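Local coordinates for protein pseudopilin EpsI (Vibrio vulnificus, PDB 2RET) that probably serves, through this soluble periplasmic part, as a pseudopilus component of the type II secretion system that exports proteases and toxins from the periplasm, at residues E41-A45 / G46-Y50. The protein carries 2 engineered substitutions. Residues are numbered along the deposited sequence; the frame is centred on the assembly and turned at random.
Sequences EEELA and GQTWY
Trp49 pairs with Glu42 across the hairpin, and its side chain reaches from there toward Leu44. Trp49 CB sits 3.5 Å from Glu42 O, the same oxygen that takes the backbone N-H of Trp49. With CG placed beside its own backbone N (chi1 -56°), the indole carries Trp49 CD1 past Glu42 O at 3.4 Å and on toward the turn. Trp49 NE1 then donates to Leu44 O over 3.1 Å, the acceptor lying near the ring plane, while CB of Leu44 packs against NE1 and CD1 of Trp49. Leu44 O also receives the backbone N of Gln47, which comes from the opposite face of the carbonyl, so two donors grip it. That second bond closes a type I' turn, Leu44 to Gln47, making this a two-residue beta hairpin between strands 38-44 and 47-56 at one edge of the chain's antiparallel sheet. The Trp49 side chain touches Gln13 and Ala17 of helix 8-30; Glu42 bonds to Asn23 and Gln24 of that helix, and the backbone of Ala45 hydrogen-bonds to the EpsJ chain. On the other face of the hairpin, Glu43 bends at chi2 (87°) to bring Glu43 OE1 3.1 Å from Thr48 OG1. Farther along, the extended Glu41 runs beside Tyr50, with Glu41 OE2 3.2 Å from Tyr50 CE1 and the carboxylate plane turned 78° from the ring.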
loop_
_atom_site.group_PDB
_atom_site.type_symbol
_atom_site.label_atom_id
_atom_site.label_comp_id
_atom_site.label_asym_id
_atom_site.label_seq_id
_atom_site.Cartn_x
_atom_site.Cartn_y
_atom_site.Cartn_z
ATOM N N GLU A 41 0.827 32.908 -16.949
ATOM C CA GLU A 41 0.042 32.826 -18.156
ATOM C C GLU A 41 0.302 31.523 -18.876
ATOM O O GLU A 41 1.407 31.065 -18.927
ATOM C CB GLU A 41 0.450 33.903 -19.137
ATOM C CG GLU A 41 0.269 35.263 -18.651
ATOM C CD GLU A 41 0.722 36.278 -19.656
ATOM O OE1 GLU A 41 1.235 35.891 -20.731
ATOM O OE2 GLU A 41 0.540 37.470 -19.371
ATOM N N GLU A 42 -0.730 30.978 -19.478
ATOM C CA GLU A 42 -0.619 29.853 -20.333
ATOM C C GLU A 42 -1.482 30.121 -21.564
ATOM O O GLU A 42 -2.654 30.490 -21.451
ATOM C CB GLU A 42 -1.091 28.592 -19.588
ATOM C CG GLU A 42 -1.043 27.318 -20.430
ATOM C CD GLU A 42 -1.179 26.026 -19.590
ATOM O OE1 GLU A 42 -1.049 26.102 -18.350
ATOM O OE2 GLU A 42 -1.404 24.940 -20.176
ATOM N N GLU A 43 -0.909 29.864 -22.724
ATOM C CA GLU A 43 -1.619 29.851 -23.966
ATOM C C GLU A 43 -2.204 28.452 -24.202
ATOM O O GLU A 43 -1.489 27.453 -24.178
ATOM C CB GLU A 43 -0.627 30.198 -25.066
ATOM C CG GLU A 43 -1.232 30.303 -26.421
ATOM C CD GLU A 43 -1.768 31.666 -26.713
ATOM O OE1 GLU A 43 -1.854 32.501 -25.773
ATOM O OE2 GLU A 43 -2.094 31.886 -27.909
ATOM N N LEU A 44 -3.501 28.384 -24.477
ATOM C CA LEU A 44 -4.178 27.131 -24.733
ATOM C C LEU A 44 -5.401 27.433 -25.557
ATOM O O LEU A 44 -6.166 28.329 -25.184
ATOM C CB LEU A 44 -4.570 26.432 -23.418
ATOM C CG LEU A 44 -5.021 24.963 -23.459
ATOM C CD1 LEU A 44 -4.465 24.128 -22.294
ATOM C CD2 LEU A 44 -6.489 24.857 -23.504
ATOM N N ALA A 45 -5.579 26.662 -26.650
ATOM C CA ALA A 45 -6.633 26.859 -27.629
ATOM C C ALA A 45 -6.695 28.278 -28.153
ATOM O O ALA A 45 -7.765 28.790 -28.350
ATOM C CB ALA A 45 -8.000 26.447 -27.070
ATOM N N GLY A 46 -5.542 28.915 -28.364
ATOM C CA GLY A 46 -5.507 30.237 -28.992
ATOM C C GLY A 46 -5.667 31.396 -28.034
ATOM O O GLY A 46 -5.531 32.546 -28.406
ATOM N N GLN A 47 -5.911 31.086 -26.780
ATOM C CA GLN A 47 -6.248 32.072 -25.791
ATOM C C GLN A 47 -5.192 32.101 -24.669
ATOM O O GLN A 47 -4.726 31.044 -24.193
ATOM C CB GLN A 47 -7.624 31.683 -25.223
ATOM C CG GLN A 47 -8.209 32.739 -24.350
ATOM C CD GLN A 47 -9.609 32.479 -23.958
ATOM O OE1 GLN A 47 -10.295 31.641 -24.563
ATOM N NE2 GLN A 47 -10.085 33.233 -22.950
ATOM N N THR A 48 -4.855 33.304 -24.212
ATOM C CA THR A 48 -4.024 33.467 -23.021
ATOM C C THR A 48 -4.864 33.356 -21.775
ATOM O O THR A 48 -5.813 34.115 -21.603
ATOM C CB THR A 48 -3.305 34.837 -22.976
ATOM O OG1 THR A 48 -2.672 35.032 -24.217
ATOM C CG2 THR A 48 -2.233 34.855 -21.897
ATOM N N TRP A 49 -4.491 32.420 -20.903
ATOM C CA TRP A 49 -5.116 32.242 -19.611
ATOM C C TRP A 49 -4.211 32.658 -18.447
ATOM O O TRP A 49 -3.029 32.397 -18.455
ATOM C CB TRP A 49 -5.499 30.784 -19.435
ATOM C CG TRP A 49 -6.366 30.256 -20.498
ATOM C CD1 TRP A 49 -5.968 29.616 -21.619
ATOM C CD2 TRP A 49 -7.791 30.288 -20.538
ATOM N NE1 TRP A 49 -7.048 29.261 -22.366
ATOM C CE2 TRP A 49 -8.183 29.674 -21.738
ATOM C CE3 TRP A 49 -8.762 30.840 -19.717
ATOM C CZ2 TRP A 49 -9.499 29.532 -22.111
ATOM C CZ3 TRP A 49 -10.092 30.717 -20.104
ATOM C CH2 TRP A 49 -10.442 30.044 -21.277
ATOM N N TYR A 50 -4.794 33.262 -17.423
ATOM C CA TYR A 50 -4.039 33.792 -16.297
ATOM C C TYR A 50 -4.293 32.947 -15.047
ATOM O O TYR A 50 -5.381 32.975 -14.479
ATOM C CB TYR A 50 -4.393 35.248 -16.052
ATOM C CG TYR A 50 -4.050 36.122 -17.231
ATOM C CD1 TYR A 50 -2.864 36.842 -17.269
ATOM C CD2 TYR A 50 -4.904 36.204 -18.324
ATOM C CE1 TYR A 50 -2.545 37.625 -18.381
ATOM C CE2 TYR A 50 -4.598 36.981 -19.427
ATOM C CZ TYR A 50 -3.433 37.686 -19.450
ATOM O OH TYR A 50 -3.160 38.448 -20.549
HETATM O O HOH W 1 -3.399 34.189 -27.233
#